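Local atomic coordinates of putative phosphatase (Bacteroides thetaiotaomicron, PDB entry 3KYA), a protein that binds zinc ions and is probably a phosphatase, its chain joining an IPT/TIG domain to a six-bladed beta-propeller. Residues Ala30-Leu35 against Cys69-Gly74; Val45-Val50 against Val84-Asn89; Phe99-Lys104 against Ser472-Glu477; Ala420-Ala425 against Val440-Asp445. All blocks are in the same frame, centred on the assembly; numbering follows the deposited sequence. Where two conformers were deposited one is given.

Interaction 1 (Ala30-Leu35 against Cys69-Gly74); sequences AYQKLL and CFVPSG. With EDO (1,2-ethanediol), chain D; EDO (1,2-ethanediol), chain C.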
loop_
_atom_site.group_PDB
_atom_site.type_symbol
_atom_site.label_atom_id
_atom_site.label_comp_id
_atom_site.label_asym_id
_atom_site.label_seq_id
_atom_site.Cartn_x
_atom_site.Cartn_y
_atom_site.Cartn_z
ATOM N N ALA A 30 10.855 -2.184 -15.597
ATOM C CA ALA A 30 10.269 -1.349 -16.642
ATOM C C ALA A 30 9.608 -0.121 -16.031
ATOM O O ALA A 30 9.045 -0.196 -14.954
ATOM C CB ALA A 30 9.253 -2.150 -17.442
ATOM N N TYR A 31 9.683 1.005 -16.742
ATOM C CA TYR A 31 9.136 2.301 -16.320
ATOM C C TYR A 31 9.988 3.034 -15.268
ATOM O O TYR A 31 9.650 4.148 -14.888
ATOM C CB TYR A 31 7.657 2.210 -15.867
ATOM C CG TYR A 31 6.725 1.752 -16.980
ATOM C CD1 TYR A 31 6.511 0.395 -17.227
ATOM C CD2 TYR A 31 6.074 2.684 -17.796
ATOM C CE1 TYR A 31 5.659 -0.028 -18.250
ATOM C CE2 TYR A 31 5.220 2.275 -18.824
ATOM C CZ TYR A 31 5.020 0.912 -19.053
ATOM O OH TYR A 31 4.189 0.493 -20.077
ATOM N N GLN A 32 11.072 2.414 -14.785
ATOM C CA GLN A 32 11.996 3.083 -13.869
ATOM C C GLN A 32 12.677 4.232 -14.596
ATOM O O GLN A 32 13.075 4.082 -15.754
ATOM C CB GLN A 32 13.080 2.103 -13.396
ATOM C CG GLN A 32 14.277 2.720 -12.640
ATOM C CD GLN A 32 13.949 3.204 -11.229
ATOM O OE1 GLN A 32 14.297 4.342 -10.837
ATOM N NE2 GLN A 32 13.296 2.345 -10.456
ATOM N N LYS A 33 12.817 5.366 -13.918
ATOM C CA LYS A 33 13.559 6.492 -14.457
ATOM C C LYS A 33 15.047 6.190 -14.232
ATOM O O LYS A 33 15.463 5.893 -13.102
ATOM C CB LYS A 33 13.134 7.768 -13.758
ATOM C CG LYS A 33 13.579 9.040 -14.398
ATOM C CD LYS A 33 12.818 10.238 -13.799
ATOM C CE LYS A 33 11.317 10.229 -14.175
ATOM N NZ LYS A 33 10.550 11.450 -13.745
ATOM N N LEU A 34 15.836 6.264 -15.299
ATOM C CA LEU A 34 17.271 5.979 -15.260
ATOM C C LEU A 34 18.093 7.206 -15.642
ATOM O O LEU A 34 17.816 7.876 -16.649
ATOM C CB LEU A 34 17.600 4.821 -16.217
ATOM C CG LEU A 34 19.055 4.396 -16.373
ATOM C CD1 LEU A 34 19.556 3.724 -15.080
ATOM C CD2 LEU A 34 19.193 3.463 -17.578
ATOM N N LEU A 35 19.117 7.475 -14.839
ATOM C CA LEU A 35 20.031 8.588 -15.034
ATOM C C LEU A 35 21.356 8.022 -15.526
ATOM O O LEU A 35 21.965 7.179 -14.856
ATOM C CB LEU A 35 20.225 9.360 -13.718
ATOM C CG LEU A 35 21.295 10.455 -13.672
ATOM C CD1 LEU A 35 21.082 11.514 -14.749
ATOM C CD2 LEU A 35 21.390 11.130 -12.274
ATOM N N CYS A 69 16.271 8.784 -18.975
ATOM C CA CYS A 69 15.384 7.991 -19.826
ATOM C C CYS A 69 14.548 7.038 -18.972
ATOM O O CYS A 69 14.752 6.924 -17.749
ATOM C CB CYS A 69 16.204 7.210 -20.852
ATOM S SG CYS A 69 17.241 5.911 -20.120
ATOM N N PHE A 70 13.573 6.388 -19.596
ATOM C CA PHE A 70 12.767 5.373 -18.916
ATOM C C PHE A 70 13.221 3.986 -19.328
ATOM O O PHE A 70 13.430 3.722 -20.522
ATOM C CB PHE A 70 11.287 5.495 -19.283
ATOM C CG PHE A 70 10.590 6.661 -18.641
ATOM C CD1 PHE A 70 10.396 6.690 -17.265
ATOM C CD2 PHE A 70 10.080 7.703 -19.412
ATOM C CE1 PHE A 70 9.727 7.757 -16.665
ATOM C CE2 PHE A 70 9.406 8.778 -18.814
ATOM C CZ PHE A 70 9.232 8.799 -17.450
ATOM N N VAL A 71 13.345 3.082 -18.356
ATOM C CA VAL A 71 13.706 1.697 -18.656
ATOM C C VAL A 71 12.558 1.018 -19.414
ATOM O O VAL A 71 11.430 0.978 -18.940
ATOM C CB VAL A 71 14.020 0.902 -17.382
ATOM C CG1 VAL A 71 14.268 -0.585 -17.691
ATOM C CG2 VAL A 71 15.224 1.537 -16.649
ATOM N N PRO A 72 12.847 0.458 -20.593
ATOM C CA PRO A 72 11.759 -0.157 -21.352
ATOM C C PRO A 72 11.377 -1.555 -20.882
ATOM O O PRO A 72 12.210 -2.271 -20.286
ATOM C CB PRO A 72 12.318 -0.241 -22.772
ATOM C CG PRO A 72 13.787 -0.032 -22.666
ATOM C CD PRO A 72 14.131 0.463 -21.319
ATOM N N SER A 73 10.128 -1.933 -21.137
ATOM C CA SER A 73 9.688 -3.292 -20.874
ATOM C C SER A 73 10.536 -4.272 -21.692
ATOM O O SER A 73 10.839 -4.026 -22.864
ATOM C CB SER A 73 8.216 -3.464 -21.262
ATOM O OG SER A 73 7.376 -2.726 -20.395
ATOM N N GLY A 74 10.929 -5.385 -21.072
ATOM C CA GLY A 74 11.679 -6.416 -21.766
ATOM C C GLY A 74 13.151 -6.130 -22.036
ATOM O O GLY A 74 13.716 -6.711 -22.952
HETATM C C1 EDO D . 7.753 0.858 -21.128
HETATM O O1 EDO D . 8.470 0.248 -22.214
HETATM C C2 EDO D . 8.511 2.034 -20.531
HETATM O O2 EDO D . 8.696 3.056 -21.509
HETATM C C1 EDO C . 7.362 -5.981 -17.926
HETATM O O1 EDO C . 7.686 -6.075 -19.318
HETATM C C2 EDO C . 6.108 -5.146 -17.726
HETATM O O2 EDO C . 6.388 -3.775 -18.022
HETATM O O HOH W 1 5.076 -1.761 -21.468
#
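Leu34 and Cys69 form an antiparallel hydrogen-bonded pair, Leu34 N giving a nearly straight bond to Cys69 O (2.8 Å, 177° at the hydrogen) and Cys69 N returning one to Leu34 O (2.9 Å). The ladder runs on past the strand ends: Val71 N donates to Gln32 O at 2.8 Å, and Tyr31, itself in a left-handed backbone conformation, donates from N to Val71 O at the same length. On one face of this sheet the CD2 branch of Leu34 reaches Cys69 SG (4.0 Å), while Leu34 CB rests on Val71 CG2 (4.1 Å). The other face carries Lys33 and Phe70, which run side by side and point the same way, with Lys33 CE 3.9 Å from Phe70 CE1. Strands 33-39 and 66-70 are neighbours in the immunoglobulin-like sheet of the IPT/TIG domain. At the loop end the Tyr31 ring has an ethanediol carbon over one face, and a water links Tyr31 OH to Ser73 OG; Ser73 N donates to the same ethanediol through its O1 (2.9 Å). Further out, Phe23, Ile52 and Phe99 pack on Leu34, with Ile52 also against Cys69 and Phe99 against Val71. Phe70 meets Ile58 and Ile60 of strand 55-62, and Tyr350 of the second subunit packs on Lys33.

Interaction 2 (Val45-Val50 against Val84-Asn89); sequences VSKVKV and VGEGEN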
loop_
_atom_site.group_PDB
_atom_site.type_symbol
_atom_site.label_atom_id
_atom_site.label_comp_id
_atom_site.label_asym_id
_atom_site.label_seq_id
_atom_site.Cartn_x
_atom_site.Cartn_y
_atom_site.Cartn_z
ATOM N N VAL A 45 17.286 16.462 -26.853
ATOM C CA VAL A 45 16.615 15.175 -26.883
ATOM C C VAL A 45 16.445 14.658 -28.326
ATOM O O VAL A 45 16.593 13.465 -28.585
ATOM C CB VAL A 45 15.233 15.265 -26.201
ATOM C CG1 VAL A 45 14.439 13.982 -26.434
ATOM C CG2 VAL A 45 15.404 15.512 -24.708
ATOM N N SER A 46 16.178 15.561 -29.267
ATOM C CA SER A 46 15.969 15.175 -30.673
ATOM C C SER A 46 17.188 14.525 -31.331
ATOM O O SER A 46 17.045 13.819 -32.329
ATOM C CB SER A 46 15.483 16.374 -31.514
ATOM O OG SER A 46 16.512 17.324 -31.760
ATOM N N LYS A 47 18.376 14.736 -30.768
ATOM C CA LYS A 47 19.606 14.196 -31.339
ATOM C C LYS A 47 20.127 12.974 -30.589
ATOM O O LYS A 47 21.233 12.493 -30.879
ATOM C CB LYS A 47 20.686 15.297 -31.378
ATOM C CG LYS A 47 20.391 16.426 -32.358
ATOM C CD LYS A 47 20.501 15.934 -33.798
ATOM C CE LYS A 47 20.346 17.059 -34.812
ATOM N NZ LYS A 47 20.510 16.551 -36.212
ATOM N N VAL A 48 19.335 12.445 -29.658
ATOM C CA VAL A 48 19.776 11.300 -28.863
ATOM C C VAL A 48 18.787 10.144 -28.928
ATOM O O VAL A 48 17.572 10.331 -28.811
ATOM C CB VAL A 48 19.992 11.726 -27.403
ATOM C CG1 VAL A 48 20.212 10.509 -26.479
ATOM C CG2 VAL A 48 21.161 12.719 -27.305
ATOM N N LYS A 49 19.327 8.944 -29.117
ATOM C CA LYS A 49 18.541 7.721 -29.110
ATOM C C LYS A 49 19.226 6.746 -28.152
ATOM O O LYS A 49 20.459 6.629 -28.135
ATOM C CB LYS A 49 18.403 7.136 -30.520
ATOM C CG LYS A 49 17.684 8.047 -31.507
ATOM C CD LYS A 49 16.209 8.289 -31.126
ATOM C CE LYS A 49 15.508 9.288 -32.048
ATOM N NZ LYS A 49 15.989 10.692 -31.855
ATOM N N VAL A 50 18.416 6.081 -27.336
ATOM C CA VAL A 50 18.906 5.145 -26.336
ATOM C C VAL A 50 18.206 3.805 -26.466
ATOM O O VAL A 50 16.989 3.744 -26.663
ATOM C CB VAL A 50 18.657 5.699 -24.898
ATOM C CG1 VAL A 50 19.025 4.659 -23.826
ATOM C CG2 VAL A 50 19.440 6.983 -24.653
ATOM N N VAL A 84 24.348 9.528 -30.479
ATOM C CA VAL A 84 24.186 10.967 -30.492
ATOM C C VAL A 84 24.495 11.432 -31.912
ATOM O O VAL A 84 25.480 10.995 -32.515
ATOM C CB VAL A 84 25.122 11.654 -29.478
ATOM C CG1 VAL A 84 24.823 13.175 -29.391
ATOM C CG2 VAL A 84 24.992 10.999 -28.110
ATOM N N GLY A 85 23.641 12.299 -32.453
ATOM C CA GLY A 85 23.821 12.800 -33.807
ATOM C C GLY A 85 23.133 11.948 -34.858
ATOM O O GLY A 85 22.563 10.898 -34.547
ATOM N N GLU A 86 23.187 12.401 -36.108
ATOM C CA GLU A 86 22.527 11.703 -37.205
ATOM C C GLU A 86 23.399 11.637 -38.443
ATOM O O GLU A 86 24.253 12.491 -38.652
ATOM C CB GLU A 86 21.225 12.412 -37.572
ATOM C CG GLU A 86 20.269 12.648 -36.427
ATOM C CD GLU A 86 18.988 13.303 -36.902
ATOM O OE1 GLU A 86 18.276 12.654 -37.697
ATOM O OE2 GLU A 86 18.706 14.463 -36.512
ATOM N N GLY A 87 23.174 10.615 -39.261
ATOM C CA GLY A 87 23.915 10.440 -40.500
ATOM C C GLY A 87 25.418 10.403 -40.292
ATOM O O GLY A 87 25.907 9.700 -39.410
ATOM N N GLU A 88 26.150 11.178 -41.093
ATOM C CA GLU A 88 27.618 11.204 -41.016
ATOM C C GLU A 88 28.138 11.625 -39.628
ATOM O O GLU A 88 29.234 11.233 -39.242
ATOM C CB GLU A 88 28.226 12.103 -42.119
ATOM C CG GLU A 88 27.887 13.599 -42.017
ATOM C CD GLU A 88 28.557 14.459 -43.091
ATOM O OE1 GLU A 88 29.372 13.927 -43.880
ATOM O OE2 GLU A 88 28.262 15.680 -43.143
ATOM N N ASN A 89 27.354 12.415 -38.897
ATOM C CA ASN A 89 27.734 12.891 -37.560
ATOM C C ASN A 89 27.297 11.998 -36.387
ATOM O O ASN A 89 27.492 12.375 -35.231
ATOM C CB ASN A 89 27.169 14.296 -37.337
ATOM C CG ASN A 89 27.738 15.309 -38.298
ATOM O OD1 ASN A 89 28.730 15.050 -38.960
ATOM N ND2 ASN A 89 27.120 16.479 -38.365
HETATM O O HOH W 2 16.452 14.485 -35.062
#
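At one end of the IPT/TIG domain's immunoglobulin-like sheet, Lys47, the last residue of a 3-10 turn, and Val48, the first of strand 48-52, meet Val84, Gly85 and Glu86 where strand 80-84 runs out into a loop. Val48 and Val84 make an antiparallel non-hydrogen-bonded pair, their side chains on the same face and touching through Val48 CG2 and Val84 CG1 (4.2 Å). One backbone bond closes the ladder: Gly85 N donates to Lys47 O at 2.9 Å, and the same oxygen receives a CA-H contact from Val84 CA (3.3 Å). Gly85 turns the chain with a positive phi of 90°, and beyond it Glu86 runs out extended beyond CG, its carboxylate ending beside Lys47. Lys47, bent at chi2 (-69°), crosses that side chain at about a right angle, and NZ forms a salt bridge with Glu86 OE2 at 2.8 Å. The ammonium comes to the anti side of the oxygen, 32° out of the carboxylate plane. A water donates to the same OE2 (2.7 Å) and to Ser46 O (2.9 Å), tying the loop a second time to the 3-10 turn of residues 45-47. The ion pair lies at the surface, near Asp44, a zinc ligand in crystals of this protein. Around it, strand 48-52 stays paired with strand 80-84 through Lys49 and Thr83, and with strand 55-62 through Val50 and Ala57. Val62 packs on Val48, Val45 settles on Val59 and Val62, and Val84 bonds onward to Val91 of the outermost strand 91-94.

Interaction 3 (Phe99-Lys104 against Ser472-Glu477); sequences FSYEKK and SMEQEE. With EDO (1,2-ethanediol), chain C.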
loop_
_atom_site.group_PDB
_atom_site.type_symbol
_atom_site.label_atom_id
_atom_site.label_comp_id
_atom_site.label_asym_id
_atom_site.label_seq_id
_atom_site.Cartn_x
_atom_site.Cartn_y
_atom_site.Cartn_z
ATOM N N PHE A 99 22.865 -2.802 -17.010
ATOM C CA PHE A 99 21.824 -2.481 -16.042
ATOM C C PHE A 99 21.204 -3.801 -15.601
ATOM O O PHE A 99 21.045 -4.695 -16.417
ATOM C CB PHE A 99 20.770 -1.588 -16.707
ATOM C CG PHE A 99 19.593 -1.250 -15.834
ATOM C CD1 PHE A 99 19.683 -0.262 -14.865
ATOM C CD2 PHE A 99 18.374 -1.866 -16.036
ATOM C CE1 PHE A 99 18.590 0.070 -14.081
ATOM C CE2 PHE A 99 17.280 -1.541 -15.264
ATOM C CZ PHE A 99 17.389 -0.570 -14.276
ATOM N N SER A 100 20.865 -3.939 -14.325
ATOM C CA SER A 100 20.270 -5.181 -13.847
ATOM C C SER A 100 18.744 -5.065 -13.915
ATOM O O SER A 100 18.109 -4.458 -13.044
ATOM C CB SER A 100 20.753 -5.515 -12.441
ATOM O OG SER A 100 20.207 -6.753 -12.048
ATOM N N TYR A 101 18.180 -5.631 -14.984
ATOM C CA TYR A 101 16.742 -5.583 -15.251
ATOM C C TYR A 101 15.965 -6.529 -14.346
ATOM O O TYR A 101 16.228 -7.738 -14.331
ATOM C CB TYR A 101 16.480 -5.908 -16.728
ATOM C CG TYR A 101 15.016 -5.877 -17.115
ATOM C CD1 TYR A 101 14.375 -4.661 -17.383
ATOM C CD2 TYR A 101 14.268 -7.050 -17.206
ATOM C CE1 TYR A 101 13.027 -4.611 -17.715
ATOM C CE2 TYR A 101 12.903 -7.006 -17.552
ATOM C CZ TYR A 101 12.295 -5.784 -17.801
ATOM O OH TYR A 101 10.951 -5.729 -18.154
ATOM N N GLU A 102 15.012 -5.978 -13.596
ATOM C CA GLU A 102 14.185 -6.755 -12.686
ATOM C C GLU A 102 12.883 -7.127 -13.410
ATOM O O GLU A 102 12.073 -6.254 -13.761
ATOM C CB GLU A 102 13.875 -5.963 -11.420
ATOM C CG GLU A 102 15.109 -5.614 -10.584
ATOM C CD GLU A 102 14.797 -4.670 -9.424
ATOM O OE1 GLU A 102 13.744 -3.983 -9.454
ATOM O OE2 GLU A 102 15.626 -4.602 -8.494
ATOM N N LYS A 103 12.686 -8.424 -13.610
ATOM C CA LYS A 103 11.531 -8.915 -14.352
ATOM C C LYS A 103 10.236 -8.725 -13.578
ATOM O O LYS A 103 10.223 -8.800 -12.347
ATOM C CB LYS A 103 11.713 -10.390 -14.717
ATOM C CG LYS A 103 12.895 -10.634 -15.647
ATOM C CD LYS A 103 12.930 -12.062 -16.177
ATOM C CE LYS A 103 13.298 -13.068 -15.115
ATOM N NZ LYS A 103 14.700 -12.872 -14.641
ATOM N N LYS A 104 9.150 -8.504 -14.315
ATOM C CA LYS A 104 7.824 -8.340 -13.727
ATOM C C LYS A 104 6.807 -9.344 -14.265
ATOM O O LYS A 104 6.981 -9.925 -15.335
ATOM C CB LYS A 104 7.296 -6.921 -14.004
ATOM C CG LYS A 104 7.988 -5.831 -13.205
ATOM C CD LYS A 104 7.491 -4.436 -13.603
ATOM C CE LYS A 104 8.119 -3.363 -12.727
ATOM N NZ LYS A 104 7.767 -1.989 -13.215
ATOM N N SER A 472 1.961 -14.204 -15.495
ATOM C CA SER A 472 3.178 -14.919 -15.114
ATOM C C SER A 472 4.396 -14.055 -15.366
ATOM O O SER A 472 4.307 -13.039 -16.059
ATOM C CB SER A 472 3.304 -16.210 -15.921
ATOM O OG SER A 472 3.351 -15.937 -17.304
HETATM N N MSE A 473 5.544 -14.500 -14.856
HETATM C CA MSE A 473 6.797 -13.751 -14.997
HETATM C C MSE A 473 7.217 -13.649 -16.455
HETATM O O MSE A 473 7.243 -14.654 -17.168
HETATM C CB MSE A 473 7.924 -14.425 -14.206
HETATM C CG MSE A 473 7.731 -14.430 -12.705
HETATM SE SE MSE A 473 7.667 -12.633 -12.012
HETATM C CE MSE A 473 9.419 -12.079 -12.653
ATOM N N GLU A 474 7.554 -12.444 -16.916
ATOM C CA GLU A 474 8.010 -12.301 -18.300
ATOM C C GLU A 474 9.291 -13.127 -18.522
ATOM O O GLU A 474 10.061 -13.347 -17.590
ATOM C CB GLU A 474 8.247 -10.840 -18.671
ATOM C CG GLU A 474 9.271 -10.147 -17.812
ATOM C CD GLU A 474 9.416 -8.675 -18.135
ATOM O OE1 GLU A 474 9.270 -8.286 -19.314
ATOM O OE2 GLU A 474 9.712 -7.913 -17.201
ATOM N N GLN A 475 9.493 -13.582 -19.757
ATOM C CA GLN A 475 10.643 -14.407 -20.114
ATOM C C GLN A 475 11.312 -13.903 -21.364
ATOM O O GLN A 475 10.649 -13.431 -22.290
ATOM C CB GLN A 475 10.216 -15.846 -20.405
ATOM C CG GLN A 475 9.524 -16.579 -19.276
ATOM C CD GLN A 475 9.037 -17.959 -19.708
ATOM O OE1 GLN A 475 7.932 -18.387 -19.344
ATOM N NE2 GLN A 475 9.841 -18.648 -20.518
ATOM N N GLU A 476 12.634 -14.029 -21.397
ATOM C CA GLU A 476 13.404 -13.677 -22.572
ATOM C C GLU A 476 13.170 -14.818 -23.567
ATOM O O GLU A 476 13.506 -15.967 -23.280
ATOM C CB GLU A 476 14.875 -13.530 -22.210
ATOM C CG GLU A 476 15.749 -12.952 -23.316
ATOM C CD GLU A 476 17.198 -12.807 -22.889
ATOM O OE1 GLU A 476 17.503 -13.065 -21.702
ATOM O OE2 GLU A 476 18.037 -12.439 -23.739
ATOM N N GLU A 477 12.548 -14.510 -24.703
ATOM C CA GLU A 477 12.216 -15.533 -25.720
ATOM C C GLU A 477 13.448 -16.144 -26.378
ATOM O O GLU A 477 14.351 -15.426 -26.796
ATOM C CB GLU A 477 11.291 -14.934 -26.791
ATOM C CG GLU A 477 11.921 -13.810 -27.637
ATOM C CD GLU A 477 10.889 -12.987 -28.402
ATOM O OE1 GLU A 477 9.666 -13.166 -28.168
ATOM O OE2 GLU A 477 11.307 -12.141 -29.226
HETATM C C1 EDO C . 7.362 -5.981 -17.926
HETATM O O1 EDO C . 7.686 -6.075 -19.318
HETATM C C2 EDO C . 6.108 -5.146 -17.726
HETATM O O2 EDO C . 6.388 -3.775 -18.022
HETATM O O HOH W 3 10.306 -5.037 -15.409
#
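Glu474 sends CG between its backbone N and carbonyl carbon (chi1 59°) and then runs out extended, while Tyr101 holds its ring anti to the backbone N (chi1 180°), and the two side chains meet from opposite directions. They meet at the junction of the two domains, where the linker leaving the immunoglobulin-like IPT/TIG domain passes the C-terminal tail that follows strand 467-473, the propeller strand paired with 105-110. Tyr101 OH donates to Glu474 OE2 at 2.7 Å on the syn side of that oxygen, the carboxylate lying at the edge of the ring with the two planes 65° apart. Lys104 N donates to the same OE2 at 3.0 Å from its anti side, and the two donors arrive from opposite faces of the carboxylate plane. This double grip fixes the rotation of the carboxylate, and would probably help to keep it ionised. Glu474 N answers with a bond to Lys104 O (3.0 Å), so backbone and side chain of one glutamate both hold the linker. Lys103 lies alongside, its CB 3.9 Å from Glu474 CG, its CD 3.4 Å from Glu474 O. Tyr101 OH is also the acceptor for Gly74 N, and Phe76 meets the tyrosine ring edge-to-face while packing on Lys103 and Glu474. Lys104 NZ is hydrogen-bonded to Ala30 O. The other carboxylate oxygen, Glu474 OE1, accepts a hydrogen bond from O1 of an ethanediol at 2.7 Å.

Interaction 4 (Ala420-Ala425 against Val440-Asp445); sequences ASTSLA and VARFRD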
loop_
_atom_site.group_PDB
_atom_site.type_symbol
_atom_site.label_atom_id
_atom_site.label_comp_id
_atom_site.label_asym_id
_atom_site.label_seq_id
_atom_site.Cartn_x
_atom_site.Cartn_y
_atom_site.Cartn_z
ATOM N N ALA A 420 -3.552 1.628 -18.292
ATOM C CA ALA A 420 -3.625 3.098 -18.388
ATOM C C ALA A 420 -3.395 3.637 -19.791
ATOM O O ALA A 420 -4.207 4.406 -20.309
ATOM C CB ALA A 420 -2.637 3.727 -17.418
ATOM N N SER A 421 -2.302 3.217 -20.424
ATOM C CA SER A 421 -1.940 3.706 -21.753
ATOM C C SER A 421 -2.872 3.229 -22.854
ATOM O O SER A 421 -3.172 3.971 -23.796
ATOM C CB SER A 421 -0.510 3.277 -22.106
ATOM O OG SER A 421 0.406 3.687 -21.112
ATOM N N THR A 422 -3.322 1.983 -22.754
ATOM C CA THR A 422 -4.171 1.440 -23.795
ATOM C C THR A 422 -5.609 1.970 -23.696
ATOM O O THR A 422 -6.238 2.216 -24.709
ATOM C CB THR A 422 -4.108 -0.085 -23.792
ATOM O OG1 THR A 422 -4.204 -0.538 -22.443
ATOM C CG2 THR A 422 -2.770 -0.538 -24.414
ATOM N N SER A 423 -6.096 2.157 -22.475
ATOM C CA SER A 423 -7.440 2.706 -22.265
ATOM C C SER A 423 -7.541 4.181 -22.702
ATOM O O SER A 423 -8.634 4.724 -22.781
ATOM C CB SER A 423 -7.872 2.550 -20.807
ATOM O OG SER A 423 -7.035 3.275 -19.928
ATOM N N LEU A 424 -6.402 4.819 -22.987
ATOM C CA LEU A 424 -6.386 6.195 -23.478
ATOM C C LEU A 424 -6.527 6.203 -24.991
ATOM O O LEU A 424 -7.273 6.999 -25.569
ATOM C CB LEU A 424 -5.074 6.886 -23.118
ATOM C CG LEU A 424 -4.943 8.323 -23.651
ATOM C CD1 LEU A 424 -6.043 9.198 -23.073
ATOM C CD2 LEU A 424 -3.577 8.906 -23.343
ATOM N N ALA A 425 -5.793 5.305 -25.631
ATOM C CA ALA A 425 -5.809 5.201 -27.085
ATOM C C ALA A 425 -7.206 5.051 -27.636
ATOM O O ALA A 425 -7.530 5.693 -28.628
ATOM C CB ALA A 425 -4.941 4.020 -27.564
ATOM N N VAL A 440 -0.565 -1.425 -19.480
ATOM C CA VAL A 440 -0.915 -1.866 -20.830
ATOM C C VAL A 440 -2.021 -2.935 -20.895
ATOM O O VAL A 440 -2.971 -2.794 -21.673
ATOM C CB VAL A 440 0.355 -2.409 -21.570
ATOM C CG1 VAL A 440 -0.007 -2.953 -22.950
ATOM C CG2 VAL A 440 1.466 -1.313 -21.684
ATOM N N ALA A 441 -1.866 -4.011 -20.115
ATOM C CA ALA A 441 -2.785 -5.159 -20.173
ATOM C C ALA A 441 -4.274 -4.817 -19.948
ATOM O O ALA A 441 -4.620 -3.994 -19.081
ATOM C CB ALA A 441 -2.349 -6.231 -19.171
ATOM N N ARG A 442 -5.133 -5.464 -20.740
ATOM C CA ARG A 442 -6.589 -5.326 -20.598
ATOM C C ARG A 442 -7.282 -6.652 -20.812
ATOM O O ARG A 442 -6.755 -7.527 -21.494
ATOM C CB ARG A 442 -7.158 -4.308 -21.580
ATOM C CG ARG A 442 -6.740 -2.888 -21.270
ATOM C CD ARG A 442 -7.466 -1.873 -22.122
ATOM N NE ARG A 442 -7.149 -1.964 -23.537
ATOM C CZ ARG A 442 -7.640 -1.146 -24.465
ATOM N NH1 ARG A 442 -8.514 -0.201 -24.126
ATOM N NH2 ARG A 442 -7.281 -1.273 -25.738
ATOM N N PHE A 443 -8.468 -6.768 -20.216
ATOM C CA PHE A 443 -9.336 -7.926 -20.356
ATOM C C PHE A 443 -10.709 -7.431 -20.788
ATOM O O PHE A 443 -10.954 -6.213 -20.818
ATOM C CB PHE A 443 -9.525 -8.652 -19.014
ATOM C CG PHE A 443 -8.244 -9.146 -18.352
ATOM C CD1 PHE A 443 -7.740 -10.411 -18.624
ATOM C CD2 PHE A 443 -7.599 -8.376 -17.380
ATOM C CE1 PHE A 443 -6.566 -10.872 -17.995
ATOM C CE2 PHE A 443 -6.464 -8.835 -16.741
ATOM C CZ PHE A 443 -5.937 -10.082 -17.053
ATOM N N ARG A 444 -11.589 -8.358 -21.170
ATOM C CA ARG A 444 -13.007 -8.039 -21.362
ATOM C C ARG A 444 -13.658 -8.707 -20.142
ATOM O O ARG A 444 -12.984 -8.855 -19.109
ATOM C CB ARG A 444 -13.539 -8.493 -22.726
ATOM C CG ARG A 444 -12.771 -7.852 -23.892
ATOM C CD ARG A 444 -13.415 -8.041 -25.238
ATOM N NE ARG A 444 -14.663 -7.289 -25.326
ATOM C CZ ARG A 444 -15.312 -7.023 -26.451
ATOM N NH1 ARG A 444 -14.847 -7.447 -27.619
ATOM N NH2 ARG A 444 -16.434 -6.327 -26.400
ATOM N N ASP A 445 -14.934 -9.088 -20.198
ATOM C CA ASP A 445 -15.572 -9.714 -19.015
ATOM C C ASP A 445 -14.786 -10.956 -18.537
ATOM O O ASP A 445 -14.596 -11.903 -19.300
ATOM C CB ASP A 445 -17.021 -10.116 -19.300
ATOM C CG ASP A 445 -17.878 -8.965 -19.805
ATOM O OD1 ASP A 445 -17.449 -8.237 -20.750
ATOM O OD2 ASP A 445 -19.009 -8.829 -19.279
#
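Thr422, at the N-terminal end of the short helix that runs to residue 426, and Val440, in a loop without regular structure, bring their CA atoms to 5.5 Å; beside them, backbone bonds join Ser421 to Glu439 and Ala441 to Gly419. Thr422 OG1 donates to Val440 O at 2.7 Å, approaching at 129° to the C=O bond and tilted 26° from the carbonyl plane; Gly419 O is a second hydrogen-bond partner of the same hydroxyl. A chi1 of 45° aims the hydroxyl at Val440 O and leaves the methyl CG2 to touch Val440 CG1 (4.0 Å). Both segments lie on the way between two blades of the beta-propeller: the helix follows strand 412-415, an outermost strand of one, and residues 440-445 lead into strand 446-452 of the next. Arg442 slides past Thr422 in the opposite direction, and Thr422 CB sits over one face of the guanidinium, 3.5 Å above its plane and offset toward the rim. Thr422 O also lies over that face, 3.4 Å from Arg442 NH1, too poorly angled for a hydrogen bond. Arg442 NE forms a salt bridge with Asp433, and NH1 one with Asp426 and a hydrogen bond to Asn428 O.

In the fold
Interactions 1 and 2 belong to one immunoglobulin-like sheet and touch through Cys69 SG and Val50 CG1 (4.3 Å). Both are partly buried, but interaction 1 is a run of backbone bonds over an apolar layer, whereas interaction 2, farther out, has one backbone bond and a surface ion pair. Interactions 3 and 4 are surface contacts built on few polar bonds. Interaction 3 ties the IPT/TIG domain to the propeller and shares with interaction 1 the ethanediol beside Ser73 OG, not the one over the Tyr31 ring. Interaction 4, within the propeller, is nested in the chain loop closed by interaction 3, and its Val440 CG2 packs on Tyr31 OH across the domain boundary.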